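Long-range contacts in kallistatin (Homo sapiens, PDB 6F4V), which inhibits the serine protease tissue kallikrein by forming a stable equimolar complex with it, in the course of which its own reactive site is cleaved: residues 12-17 and 247-252; 208-213 and 253-258; 214-219 and 240-245. All blocks are in the same frame, centred on the assembly; numbering follows the deposited sequence.

Interaction 1: 12-17 and 247-252; sequences FAFRFY and LTPEML. With EDO (1,2-ethanediol), chain F.
Phe14, on the long N-terminal helix 6-23 of the serpin fold, pushes its ring into the turn that opens helix 249-258, between Leu247 and Pro249. Ring atom CE1 of Phe14 lies 3.6 Å from CG of Leu247, the two side chains crossing at about a right angle, while CD2 of Phe14 meets CD of Pro249 at 3.7 Å. The carbonyl carbon of Thr248 sits over one ring face, displaced toward the rim, and near the ring plane CZ of Phe14 touches CD2 of Leu252 at 4.1 Å. One helical turn on, Tyr17 CD2 adds a contact of 3.9 Å with Leu247 CD2; the hydroxyl of Tyr17 goes on to Glu244. Reducing Phe14 to an alanine would probably open a gap between Leu247, Pro249 and Leu252, and remove most of what helix 6-23 contributes to the contact. The second protein chain of the assembly packs its own apolar side chains against Phe14, Tyr17 and Leu252, so the aromatic patch is covered from there too. No direct hydrogen bond joins the segments. Instead a water donates to both Phe14 O and Leu247 O, 2.8 Å from each, and the O2 hydroxyl of an ethanediol, probably left from crystallisation, also donates to Leu247 O. Behind this first shell Thr248 is the N-cap of helix 249-258. With OG1 placed between the backbone N and the carbonyl carbon (chi1 59°), Thr248 turns its hydroxyl to the first turn of the helix, where OG1 accepts from Met251 N at 2.9 Å with an N-H...O angle of 154°.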
loop_
_atom_site.group_PDB
_atom_site.type_symbol
_atom_site.label_atom_id
_atom_site.label_comp_id
_atom_site.label_asym_id
_atom_site.label_seq_id
_atom_site.Cartn_x
_atom_site.Cartn_y
_atom_site.Cartn_z
ATOM N N PHE A 12 10.846 -0.176 -2.916
ATOM C CA PHE A 12 10.142 1.035 -2.524
ATOM C C PHE A 12 9.276 0.817 -1.288
ATOM O O PHE A 12 9.293 1.643 -0.354
ATOM C CB PHE A 12 9.290 1.574 -3.658
ATOM C CG PHE A 12 8.550 2.804 -3.295
ATOM C CD1 PHE A 12 9.226 4.013 -3.172
ATOM C CD2 PHE A 12 7.209 2.766 -2.999
ATOM C CE1 PHE A 12 8.570 5.169 -2.788
ATOM C CE2 PHE A 12 6.541 3.929 -2.618
ATOM C CZ PHE A 12 7.228 5.143 -2.535
ATOM N N ALA A 13 8.508 -0.289 -1.299
ATOM C CA ALA A 13 7.632 -0.626 -0.151
ATOM C C ALA A 13 8.346 -0.573 1.178
ATOM O O ALA A 13 7.904 0.118 2.123
ATOM C CB ALA A 13 7.011 -1.983 -0.327
ATOM N N PHE A 14 9.481 -1.256 1.237
ATOM C CA PHE A 14 10.233 -1.341 2.480
ATOM C C PHE A 14 11.035 -0.075 2.829
ATOM O O PHE A 14 11.211 0.225 4.006
ATOM C CB PHE A 14 11.047 -2.629 2.540
ATOM C CG PHE A 14 10.164 -3.857 2.671
ATOM C CD1 PHE A 14 9.509 -4.129 3.870
ATOM C CD2 PHE A 14 9.929 -4.698 1.589
ATOM C CE1 PHE A 14 8.652 -5.225 3.997
ATOM C CE2 PHE A 14 9.054 -5.792 1.710
ATOM C CZ PHE A 14 8.438 -6.063 2.915
ATOM N N ARG A 15 11.451 0.685 1.820
ATOM C CA ARG A 15 12.061 2.004 2.054
ATOM C C ARG A 15 11.048 2.968 2.663
ATOM O O ARG A 15 11.378 3.706 3.618
ATOM C CB ARG A 15 12.666 2.590 0.772
ATOM C CG ARG A 15 14.068 2.051 0.441
ATOM C CD ARG A 15 14.761 2.884 -0.625
ATOM N NE ARG A 15 14.124 2.695 -1.903
ATOM C CZ ARG A 15 13.510 3.616 -2.650
ATOM N NH1 ARG A 15 13.465 4.906 -2.331
ATOM N NH2 ARG A 15 12.956 3.212 -3.788
ATOM N N PHE A 16 9.816 2.971 2.121
ATOM C CA PHE A 16 8.770 3.849 2.626
ATOM C C PHE A 16 8.434 3.482 4.072
ATOM O O PHE A 16 8.360 4.353 4.945
ATOM C CB PHE A 16 7.523 3.817 1.737
ATOM C CG PHE A 16 6.504 4.866 2.074
ATOM C CD1 PHE A 16 5.542 4.647 3.067
ATOM C CD2 PHE A 16 6.467 6.052 1.384
ATOM C CE1 PHE A 16 4.610 5.610 3.385
ATOM C CE2 PHE A 16 5.517 7.027 1.688
ATOM C CZ PHE A 16 4.578 6.804 2.688
ATOM N N TYR A 17 8.224 2.200 4.316
ATOM C CA TYR A 17 7.923 1.698 5.671
ATOM C C TYR A 17 9.021 2.162 6.636
ATOM O O TYR A 17 8.755 2.673 7.733
ATOM C CB TYR A 17 7.766 0.170 5.696
ATOM C CG TYR A 17 7.434 -0.273 7.086
ATOM C CD1 TYR A 17 6.149 -0.235 7.552
ATOM C CD2 TYR A 17 8.447 -0.552 7.994
ATOM C CE1 TYR A 17 5.855 -0.535 8.882
ATOM C CE2 TYR A 17 8.190 -0.812 9.339
ATOM C CZ TYR A 17 6.895 -0.815 9.784
ATOM O OH TYR A 17 6.651 -1.056 11.143
ATOM N N LEU A 247 13.868 -5.375 8.029
ATOM C CA LEU A 247 12.678 -5.639 7.221
ATOM C C LEU A 247 12.921 -5.169 5.761
ATOM O O LEU A 247 12.777 -3.971 5.429
ATOM C CB LEU A 247 11.480 -4.959 7.842
ATOM C CG LEU A 247 10.134 -5.419 7.309
ATOM C CD1 LEU A 247 9.764 -6.827 7.749
ATOM C CD2 LEU A 247 9.069 -4.429 7.748
ATOM N N THR A 248 13.330 -6.117 4.916
ATOM C CA THR A 248 13.715 -5.850 3.548
ATOM C C THR A 248 13.019 -6.842 2.627
ATOM O O THR A 248 12.526 -7.867 3.079
ATOM C CB THR A 248 15.232 -6.082 3.352
ATOM O OG1 THR A 248 15.526 -7.446 3.696
ATOM C CG2 THR A 248 16.055 -5.137 4.217
ATOM N N PRO A 249 13.030 -6.575 1.318
ATOM C CA PRO A 249 12.510 -7.603 0.387
ATOM C C PRO A 249 13.214 -8.940 0.538
ATOM O O PRO A 249 12.549 -9.978 0.529
ATOM C CB PRO A 249 12.780 -7.002 -0.993
ATOM C CG PRO A 249 12.811 -5.549 -0.750
ATOM C CD PRO A 249 13.469 -5.374 0.602
ATOM N N GLU A 250 14.527 -8.904 0.779
ATOM C CA GLU A 250 15.309 -10.120 0.960
ATOM C C GLU A 250 14.873 -10.892 2.205
ATOM O O GLU A 250 14.788 -12.112 2.173
ATOM C CB GLU A 250 16.826 -9.816 1.006
ATOM C CG GLU A 250 17.367 -9.247 -0.301
ATOM C CD GLU A 250 16.965 -7.796 -0.598
ATOM O OE1 GLU A 250 16.614 -7.018 0.331
ATOM O OE2 GLU A 250 17.020 -7.420 -1.797
ATOM N N MET A 251 14.547 -10.189 3.286
ATOM C CA MET A 251 14.076 -10.856 4.487
ATOM C C MET A 251 12.681 -11.474 4.263
ATOM O O MET A 251 12.433 -12.607 4.696
ATOM C CB MET A 251 14.036 -9.903 5.667
ATOM C CG MET A 251 13.791 -10.544 7.013
ATOM S SD MET A 251 14.992 -11.822 7.402
ATOM C CE MET A 251 16.476 -10.856 7.623
ATOM N N LEU A 252 11.793 -10.741 3.585
ATOM C CA LEU A 252 10.460 -11.283 3.285
ATOM C C LEU A 252 10.596 -12.586 2.476
ATOM O O LEU A 252 9.930 -13.568 2.770
ATOM C CB LEU A 252 9.623 -10.262 2.518
ATOM C CG LEU A 252 8.167 -10.692 2.274
ATOM C CD1 LEU A 252 7.411 -10.776 3.603
ATOM C CD2 LEU A 252 7.530 -9.723 1.293
HETATM C C1 EDO F . 16.359 -1.100 6.769
HETATM O O1 EDO F . 17.461 -1.687 6.078
HETATM C C2 EDO F . 15.099 -1.892 6.447
HETATM O O2 EDO F . 14.569 -1.444 5.200
HETATM O O HOH W 1 11.252 -1.703 6.062
#

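Interaction 2: 208-213 and 253-258; sequences WYLHDR and MRWNNL. With Z9L (methyl 2,3,6-tri-O-sulfo-alpha-D-glucopyranoside), chain C; Z9K (3-O-methyl-2-O-sulfo-alpha-L-idopyranuronic acid), chain B.
Asp212 and Arg254 meet end-on in a two-pronged salt bridge: NH1 of Arg254 reaches Asp212 OD2 at 2.8 Å and NH2 of Arg254 reaches Asp212 OD1 at 3.0 Å. The planes of the two groups are turned 41° apart, and OD1 is met from above the carboxylate plane. The second grip on OD2 comes from Trp255, whose NE1 donates at 2.8 Å to Asp212 OD2, almost straight (172°) and in the indole plane. OD1 in turn accepts from the backbone N of Tyr214, so the carboxylate is held on several sides. Arg254 has its chain extended from CG to NE, and its NH2 also donates to sulfate oxygen O7 of the bound glucoside (3.0 Å); Asp212 thus positions a sulfate-binding guanidinium. O11 of the same sulfate accepts from the backbone N of Arg213, while Arg213 NH1 bonds O7 of the iduronate sulfate at 2.7 Å. Next to these bonds, Leu210 CD2 packs on Leu258 CB at 3.6 Å, and Leu258 CD1 lies over the rim of the Arg254 guanidinium. Asp212 and Arg213, just past strand 206-211, and Arg254 and Leu258 of helix 249-258 build the sulfated-glycan site with Tyr214 and Phe264, consistent with recognition of heparin-like chains.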
loop_
_atom_site.group_PDB
_atom_site.type_symbol
_atom_site.label_atom_id
_atom_site.label_comp_id
_atom_site.label_asym_id
_atom_site.label_seq_id
_atom_site.Cartn_x
_atom_site.Cartn_y
_atom_site.Cartn_z
ATOM N N TRP A 208 1.171 -22.215 8.607
ATOM C CA TRP A 208 2.545 -22.026 8.177
ATOM C C TRP A 208 3.136 -20.988 9.099
ATOM O O TRP A 208 2.733 -19.808 9.035
ATOM C CB TRP A 208 2.587 -21.534 6.733
ATOM C CG TRP A 208 2.139 -22.530 5.765
ATOM C CD1 TRP A 208 0.889 -22.666 5.223
ATOM C CD2 TRP A 208 2.942 -23.544 5.187
ATOM N NE1 TRP A 208 0.874 -23.715 4.331
ATOM C CE2 TRP A 208 2.126 -24.270 4.290
ATOM C CE3 TRP A 208 4.281 -23.910 5.333
ATOM C CZ2 TRP A 208 2.611 -25.366 3.549
ATOM C CZ3 TRP A 208 4.762 -24.994 4.582
ATOM C CH2 TRP A 208 3.937 -25.686 3.700
ATOM N N TYR A 209 4.025 -21.408 10.001
ATOM C CA TYR A 209 4.680 -20.468 10.915
ATOM C C TYR A 209 6.051 -20.949 11.359
ATOM O O TYR A 209 6.366 -22.133 11.275
ATOM C CB TYR A 209 3.800 -20.152 12.148
ATOM C CG TYR A 209 3.593 -21.341 13.081
ATOM C CD1 TYR A 209 2.713 -22.367 12.743
ATOM C CD2 TYR A 209 4.286 -21.434 14.293
ATOM C CE1 TYR A 209 2.525 -23.453 13.585
ATOM C CE2 TYR A 209 4.114 -22.519 15.141
ATOM C CZ TYR A 209 3.227 -23.529 14.773
ATOM O OH TYR A 209 3.026 -24.592 15.607
ATOM N N LEU A 210 6.873 -19.996 11.793
ATOM C CA LEU A 210 8.195 -20.303 12.315
ATOM C C LEU A 210 8.533 -19.369 13.448
ATOM O O LEU A 210 8.007 -18.233 13.530
ATOM C CB LEU A 210 9.249 -20.209 11.221
ATOM C CG LEU A 210 9.412 -18.871 10.507
ATOM C CD1 LEU A 210 10.309 -17.869 11.232
ATOM C CD2 LEU A 210 9.953 -19.145 9.108
ATOM N N HIS A 211 9.398 -19.863 14.329
ATOM C CA HIS A 211 10.063 -19.038 15.337
ATOM C C HIS A 211 11.477 -18.847 14.824
ATOM O O HIS A 211 12.244 -19.821 14.687
ATOM C CB HIS A 211 10.028 -19.731 16.705
ATOM C CG HIS A 211 8.658 -20.164 17.132
ATOM N ND1 HIS A 211 7.640 -19.270 17.404
ATOM C CD2 HIS A 211 8.135 -21.401 17.345
ATOM C CE1 HIS A 211 6.555 -19.937 17.773
ATOM N NE2 HIS A 211 6.829 -21.231 17.743
ATOM N N ASP A 212 11.825 -17.607 14.481
ATOM C CA ASP A 212 13.059 -17.335 13.755
ATOM C C ASP A 212 14.235 -17.573 14.740
ATOM O O ASP A 212 14.220 -17.059 15.878
ATOM C CB ASP A 212 13.033 -15.895 13.209
ATOM C CG ASP A 212 14.057 -15.633 12.132
ATOM O OD1 ASP A 212 15.222 -16.092 12.249
ATOM O OD2 ASP A 212 13.735 -14.887 11.170
ATOM N N ARG A 213 15.220 -18.357 14.314
ATOM C CA ARG A 213 16.415 -18.598 15.145
ATOM C C ARG A 213 17.526 -17.568 14.958
ATOM O O ARG A 213 18.475 -17.561 15.735
ATOM C CB ARG A 213 16.936 -20.029 14.951
ATOM C CG ARG A 213 15.937 -21.073 15.454
ATOM C CD ARG A 213 16.316 -22.494 15.057
ATOM N NE ARG A 213 17.553 -22.930 15.708
ATOM C CZ ARG A 213 18.289 -23.974 15.326
ATOM N NH1 ARG A 213 17.938 -24.724 14.273
ATOM N NH2 ARG A 213 19.401 -24.267 15.991
ATOM N N MET A 253 11.503 -12.590 1.501
ATOM C CA MET A 253 11.740 -13.795 0.693
ATOM C C MET A 253 12.356 -14.923 1.466
ATOM O O MET A 253 12.003 -16.075 1.244
ATOM C CB MET A 253 12.526 -13.477 -0.574
ATOM C CG MET A 253 11.623 -12.748 -1.592
ATOM S SD MET A 253 10.130 -13.678 -2.093
ATOM C CE MET A 253 8.810 -12.858 -1.207
ATOM N N ARG A 254 13.225 -14.599 2.408
ATOM C CA ARG A 254 13.759 -15.615 3.305
ATOM C C ARG A 254 12.642 -16.281 4.076
ATOM O O ARG A 254 12.559 -17.525 4.092
ATOM C CB ARG A 254 14.835 -15.033 4.253
ATOM C CG ARG A 254 15.211 -15.942 5.400
ATOM C CD ARG A 254 16.437 -15.469 6.201
ATOM N NE ARG A 254 16.522 -16.314 7.389
ATOM C CZ ARG A 254 15.953 -16.073 8.568
ATOM N NH1 ARG A 254 15.292 -14.932 8.823
ATOM N NH2 ARG A 254 16.071 -16.982 9.534
ATOM N N TRP A 255 11.801 -15.482 4.744
ATOM C CA TRP A 255 10.685 -16.039 5.489
ATOM C C TRP A 255 9.723 -16.852 4.599
ATOM O O TRP A 255 9.289 -17.956 4.990
ATOM C CB TRP A 255 9.901 -14.952 6.202
ATOM C CG TRP A 255 10.628 -14.343 7.363
ATOM C CD1 TRP A 255 11.476 -14.966 8.248
ATOM C CD2 TRP A 255 10.545 -12.984 7.774
ATOM N NE1 TRP A 255 11.922 -14.069 9.175
ATOM C CE2 TRP A 255 11.368 -12.839 8.916
ATOM C CE3 TRP A 255 9.852 -11.873 7.294
ATOM C CZ2 TRP A 255 11.494 -11.619 9.610
ATOM C CZ3 TRP A 255 10.015 -10.620 7.950
ATOM C CH2 TRP A 255 10.832 -10.524 9.107
ATOM N N ASN A 256 9.408 -16.287 3.437
ATOM C CA ASN A 256 8.533 -16.954 2.480
ATOM C C ASN A 256 9.083 -18.318 2.091
ATOM O O ASN A 256 8.335 -19.300 2.105
ATOM C CB ASN A 256 8.295 -16.112 1.233
ATOM C CG ASN A 256 7.152 -16.678 0.389
ATOM O OD1 ASN A 256 6.065 -16.877 0.891
ATOM N ND2 ASN A 256 7.427 -16.984 -0.830
ATOM N N ASN A 257 10.383 -18.387 1.783
ATOM C CA ASN A 257 11.018 -19.646 1.363
ATOM C C ASN A 257 11.142 -20.660 2.491
ATOM O O ASN A 257 10.910 -21.862 2.255
ATOM C CB ASN A 257 12.351 -19.385 0.642
ATOM C CG ASN A 257 12.136 -18.753 -0.721
ATOM O OD1 ASN A 257 11.066 -18.925 -1.325
ATOM N ND2 ASN A 257 13.139 -18.023 -1.222
ATOM N N LEU A 258 11.395 -20.197 3.716
ATOM C CA LEU A 258 11.341 -21.077 4.861
ATOM C C LEU A 258 9.948 -21.663 5.001
ATOM O O LEU A 258 9.806 -22.890 5.236
ATOM C CB LEU A 258 11.717 -20.352 6.151
ATOM C CG LEU A 258 13.201 -19.974 6.227
ATOM C CD1 LEU A 258 13.422 -18.968 7.339
ATOM C CD2 LEU A 258 14.053 -21.244 6.410
HETATM O O4 Z9L C . 20.119 -23.597 9.718
HETATM C C4 Z9L C . 20.090 -23.242 11.134
HETATM C C5 Z9L C . 19.316 -21.958 11.463
HETATM O O5 Z9L C . 19.372 -21.722 12.911
HETATM C C6 Z9L C . 17.869 -21.998 11.067
HETATM O O6 Z9L C . 17.210 -20.878 11.607
HETATM S S1 Z9L C . 15.803 -20.457 10.823
HETATM O O7 Z9L C . 16.264 -19.922 9.315
HETATM O O11 Z9L C . 15.042 -19.262 11.660
HETATM O O15 Z9L C . 14.836 -21.803 10.688
HETATM C C3 Z9L C . 21.528 -23.016 11.514
HETATM O O3 Z9L C . 22.180 -24.321 11.444
HETATM S S2 Z9L C . 23.622 -24.352 10.632
HETATM O O8 Z9L C . 24.214 -25.898 10.638
HETATM O O9 Z9L C . 24.700 -23.336 11.398
HETATM O O10 Z9L C . 23.390 -23.831 9.080
HETATM C C2 Z9L C . 21.828 -22.376 12.840
HETATM O O2 Z9L C . 22.072 -23.385 13.845
HETATM S S3 Z9L C . 23.200 -23.097 15.049
HETATM O O12 Z9L C . 23.481 -24.564 15.775
HETATM O O13 Z9L C . 22.585 -22.061 16.176
HETATM O O14 Z9L C . 24.623 -22.475 14.442
HETATM C C1 Z9L C . 20.754 -21.413 13.386
HETATM O O1 Z9L C . 21.071 -20.125 13.022
HETATM C C7 Z9L C . 20.525 -19.060 13.810
HETATM O O4 Z9K B . 20.582 -25.306 5.725
HETATM C C4 Z9K B . 19.466 -25.659 6.535
HETATM C C5 Z9K B . 18.432 -24.485 6.615
HETATM O O5 Z9K B . 18.770 -23.568 7.845
HETATM C C6 Z9K B . 18.400 -23.673 5.459
HETATM O O10 Z9K B . 19.466 -23.158 4.998
HETATM O O6 Z9K B . 17.308 -23.433 4.879
HETATM C C3 Z9K B . 20.004 -26.118 7.866
HETATM O O3 Z9K B . 20.137 -27.575 7.859
HETATM C C7 Z9K B . 21.171 -28.126 7.083
HETATM C C2 Z9K B . 19.133 -25.739 9.007
HETATM O O2 Z9K B . 19.648 -26.303 10.264
HETATM S S1 Z9K B . 18.544 -26.832 11.413
HETATM O O7 Z9K B . 19.240 -26.697 12.919
HETATM O O8 Z9K B . 18.148 -28.409 11.136
HETATM O O9 Z9K B . 17.169 -25.912 11.375
HETATM C C1 Z9K B . 18.982 -24.257 9.139
#

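Interaction 3: 214-219 and 240-245; sequences YLPCSV and MREIEE. With Z9L (methyl 2,3,6-tri-O-sulfo-alpha-D-glucopyranoside), chain C.
Ile243 carries most of this contact: its CD1 methyl points from helix 240-244 into the angle made by Leu215, Pro216 and Cys217. Ile243 CD1 lies 3.7 Å from CB of Cys217, 3.8 Å from CD of Pro216 and 4.0 Å from CB of Leu215. CG1 stands anti to the carbonyl carbon (chi1 -58°) and the chain then turns at chi2 (-53°), which brings CD1 to the three residues. Pro216 and Ile243 slide past each other in opposite directions. The ring of Pro216 is also met by Glu242, whose chain runs on extended beyond CG and crosses it at about a right angle, bringing OE2 of Glu242 to 3.6 Å from CG of Pro216. This is contact without a hydrogen bond. Pro216 is presented by its place at the centre of an inverse gamma turn, in which Cys217 N donates to Leu215 O at 2.9 Å as strand 217-223 begins. On the helix, Arg241 NH1 forms a salt bridge with Glu244 OE1 at 3.1 Å, and NH2 of Arg241 forms a second with Glu245 OE2, its hydrogen bond poorly angled and weak. Glu244 also takes a basic side chain of the second protein chain. Leu215, the first residue of the turn, packs on Met251 and Trp255 of helix 249-258, while Tyr214 turns to the bound sulfated glucoside and has the glycoside methyl C7 over the centre of one ring face. The arrangement is apolar packing of a short helix on the approach to a strand of the antiparallel four-stranded sheet of the serpin fold, with Tyr214 of the glycan pocket just before the turn.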
loop_
_atom_site.group_PDB
_atom_site.type_symbol
_atom_site.label_atom_id
_atom_site.label_comp_id
_atom_site.label_asym_id
_atom_site.label_seq_id
_atom_site.Cartn_x
_atom_site.Cartn_y
_atom_site.Cartn_z
ATOM N N TYR A 214 17.429 -16.731 13.929
ATOM C CA TYR A 214 18.371 -15.642 13.694
ATOM C C TYR A 214 17.851 -14.296 14.219
ATOM O O TYR A 214 18.641 -13.363 14.374
ATOM C CB TYR A 214 18.670 -15.454 12.196
ATOM C CG TYR A 214 19.612 -16.435 11.512
ATOM C CD1 TYR A 214 19.126 -17.593 10.882
ATOM C CD2 TYR A 214 20.989 -16.175 11.433
ATOM C CE1 TYR A 214 19.982 -18.468 10.216
ATOM C CE2 TYR A 214 21.850 -17.043 10.784
ATOM C CZ TYR A 214 21.350 -18.187 10.169
ATOM O OH TYR A 214 22.228 -19.044 9.530
ATOM N N LEU A 215 16.543 -14.158 14.423
ATOM C CA LEU A 215 15.945 -12.874 14.785
ATOM C C LEU A 215 14.951 -13.047 15.897
ATOM O O LEU A 215 14.330 -14.091 16.000
ATOM C CB LEU A 215 15.194 -12.287 13.586
ATOM C CG LEU A 215 16.009 -12.029 12.331
ATOM C CD1 LEU A 215 15.047 -11.661 11.199
ATOM C CD2 LEU A 215 17.007 -10.899 12.562
ATOM N N PRO A 216 14.733 -12.000 16.703
ATOM C CA PRO A 216 13.784 -12.111 17.810
ATOM C C PRO A 216 12.322 -11.938 17.362
ATOM O O PRO A 216 11.665 -10.964 17.717
ATOM C CB PRO A 216 14.258 -10.991 18.779
ATOM C CG PRO A 216 14.805 -9.950 17.860
ATOM C CD PRO A 216 15.472 -10.725 16.745
ATOM N N CYS A 217 11.799 -12.911 16.615
ATOM C CA CYS A 217 10.424 -12.845 16.144
ATOM C C CYS A 217 9.928 -14.197 15.712
ATOM O O CYS A 217 10.712 -15.127 15.510
ATOM C CB CYS A 217 10.284 -11.841 14.973
ATOM S SG CYS A 217 11.044 -12.344 13.413
ATOM N N SER A 218 8.598 -14.306 15.642
ATOM C CA SER A 218 7.927 -15.374 14.932
ATOM C C SER A 218 7.214 -14.813 13.705
ATOM O O SER A 218 6.896 -13.640 13.651
ATOM C CB SER A 218 6.924 -16.065 15.857
ATOM O OG SER A 218 7.569 -16.640 16.988
ATOM N N VAL A 219 6.954 -15.664 12.731
ATOM C CA VAL A 219 6.312 -15.264 11.487
ATOM C C VAL A 219 5.234 -16.291 11.163
ATOM O O VAL A 219 5.493 -17.492 11.169
ATOM C CB VAL A 219 7.344 -15.191 10.335
ATOM C CG1 VAL A 219 6.697 -14.768 9.014
ATOM C CG2 VAL A 219 8.495 -14.243 10.697
ATOM N N MET A 240 10.537 -4.746 18.460
ATOM C CA MET A 240 9.975 -4.254 17.209
ATOM C C MET A 240 11.037 -3.552 16.389
ATOM O O MET A 240 11.172 -3.811 15.189
ATOM C CB MET A 240 8.790 -3.292 17.455
ATOM C CG MET A 240 8.228 -2.664 16.181
ATOM S SD MET A 240 7.638 -3.858 14.955
ATOM C CE MET A 240 6.055 -4.343 15.669
ATOM N N ARG A 241 11.806 -2.654 17.024
ATOM C CA ARG A 241 12.832 -1.932 16.263
ATOM C C ARG A 241 13.870 -2.833 15.631
ATOM O O ARG A 241 14.302 -2.561 14.497
ATOM C CB ARG A 241 13.545 -0.826 17.079
ATOM C CG ARG A 241 12.817 0.512 17.086
ATOM C CD ARG A 241 12.551 1.068 15.688
ATOM N NE ARG A 241 13.755 1.455 14.943
ATOM C CZ ARG A 241 13.798 1.711 13.630
ATOM N NH1 ARG A 241 12.716 1.575 12.865
ATOM N NH2 ARG A 241 14.949 2.092 13.073
ATOM N N GLU A 242 14.265 -3.890 16.333
ATOM C CA GLU A 242 15.258 -4.828 15.803
ATOM C C GLU A 242 14.783 -5.521 14.507
ATOM O O GLU A 242 15.557 -5.770 13.554
ATOM C CB GLU A 242 15.615 -5.907 16.827
ATOM C CG GLU A 242 16.177 -5.330 18.129
ATOM C CD GLU A 242 17.130 -6.266 18.865
ATOM O OE1 GLU A 242 17.745 -5.778 19.849
ATOM O OE2 GLU A 242 17.298 -7.459 18.469
ATOM N N ILE A 243 13.493 -5.818 14.457
ATOM C CA ILE A 243 12.939 -6.438 13.269
ATOM C C ILE A 243 12.788 -5.414 12.151
ATOM O O ILE A 243 13.104 -5.691 10.974
ATOM C CB ILE A 243 11.595 -7.116 13.602
ATOM C CG1 ILE A 243 11.770 -8.180 14.705
ATOM C CG2 ILE A 243 11.002 -7.711 12.360
ATOM C CD1 ILE A 243 12.840 -9.206 14.437
ATOM N N GLU A 244 12.365 -4.206 12.508
ATOM C CA GLU A 244 12.237 -3.143 11.503
ATOM C C GLU A 244 13.571 -2.846 10.803
ATOM O O GLU A 244 13.591 -2.577 9.591
ATOM C CB GLU A 244 11.637 -1.884 12.136
ATOM C CG GLU A 244 10.164 -2.043 12.498
ATOM C CD GLU A 244 9.552 -0.797 13.123
ATOM O OE1 GLU A 244 10.272 -0.048 13.797
ATOM O OE2 GLU A 244 8.344 -0.556 12.977
ATOM N N GLU A 245 14.690 -2.948 11.545
ATOM C CA GLU A 245 16.037 -2.699 10.983
ATOM C C GLU A 245 16.416 -3.690 9.913
ATOM O O GLU A 245 17.251 -3.379 9.097
ATOM C CB GLU A 245 17.153 -2.736 12.028
ATOM C CG GLU A 245 17.100 -1.639 13.061
ATOM C CD GLU A 245 17.482 -0.261 12.577
ATOM O OE1 GLU A 245 17.761 0.004 11.377
ATOM O OE2 GLU A 245 17.505 0.589 13.487
HETATM O O4 Z9L C . 20.119 -23.597 9.718
HETATM C C4 Z9L C . 20.090 -23.242 11.134
HETATM C C5 Z9L C . 19.316 -21.958 11.463
HETATM O O5 Z9L C . 19.372 -21.722 12.911
HETATM C C6 Z9L C . 17.869 -21.998 11.067
HETATM O O6 Z9L C . 17.210 -20.878 11.607
HETATM S S1 Z9L C . 15.803 -20.457 10.823
HETATM O O7 Z9L C . 16.264 -19.922 9.315
HETATM O O11 Z9L C . 15.042 -19.262 11.660
HETATM O O15 Z9L C . 14.836 -21.803 10.688
HETATM C C3 Z9L C . 21.528 -23.016 11.514
HETATM O O3 Z9L C . 22.180 -24.321 11.444
HETATM S S2 Z9L C . 23.622 -24.352 10.632
HETATM O O8 Z9L C . 24.214 -25.898 10.638
HETATM O O9 Z9L C . 24.700 -23.336 11.398
HETATM O O10 Z9L C . 23.390 -23.831 9.080
HETATM C C2 Z9L C . 21.828 -22.376 12.840
HETATM O O2 Z9L C . 22.072 -23.385 13.845
HETATM S S3 Z9L C . 23.200 -23.097 15.049
HETATM O O12 Z9L C . 23.481 -24.564 15.775
HETATM O O13 Z9L C . 22.585 -22.061 16.176
HETATM O O14 Z9L C . 24.623 -22.475 14.442
HETATM C C1 Z9L C . 20.754 -21.413 13.386
HETATM O O1 Z9L C . 21.071 -20.125 13.022
HETATM C C7 Z9L C . 20.525 -19.060 13.810
#

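In the fold
From the N terminus, helix 6-23 leads off, and interaction 1 closes a loop of some 230 residues when 247-252 returns to it. Segment 208-213 lies within that loop but packs against 253-258, beyond its end, so interactions 1 and 2 cross. Interaction 3, joining 214-219 to 240-245, falls inside both. Strands 206-211 and 217-223 are neighbours in the four-stranded sheet, where Leu210 O meets Val219 N, and helices 240-244 and 249-258 follow in succession. Interactions 2 and 3 border the same glucoside. Leu247 against Trp255 joins interactions 1 and 2, tying the N-terminal helix, through helix 249-258, to the sheet and glycan site.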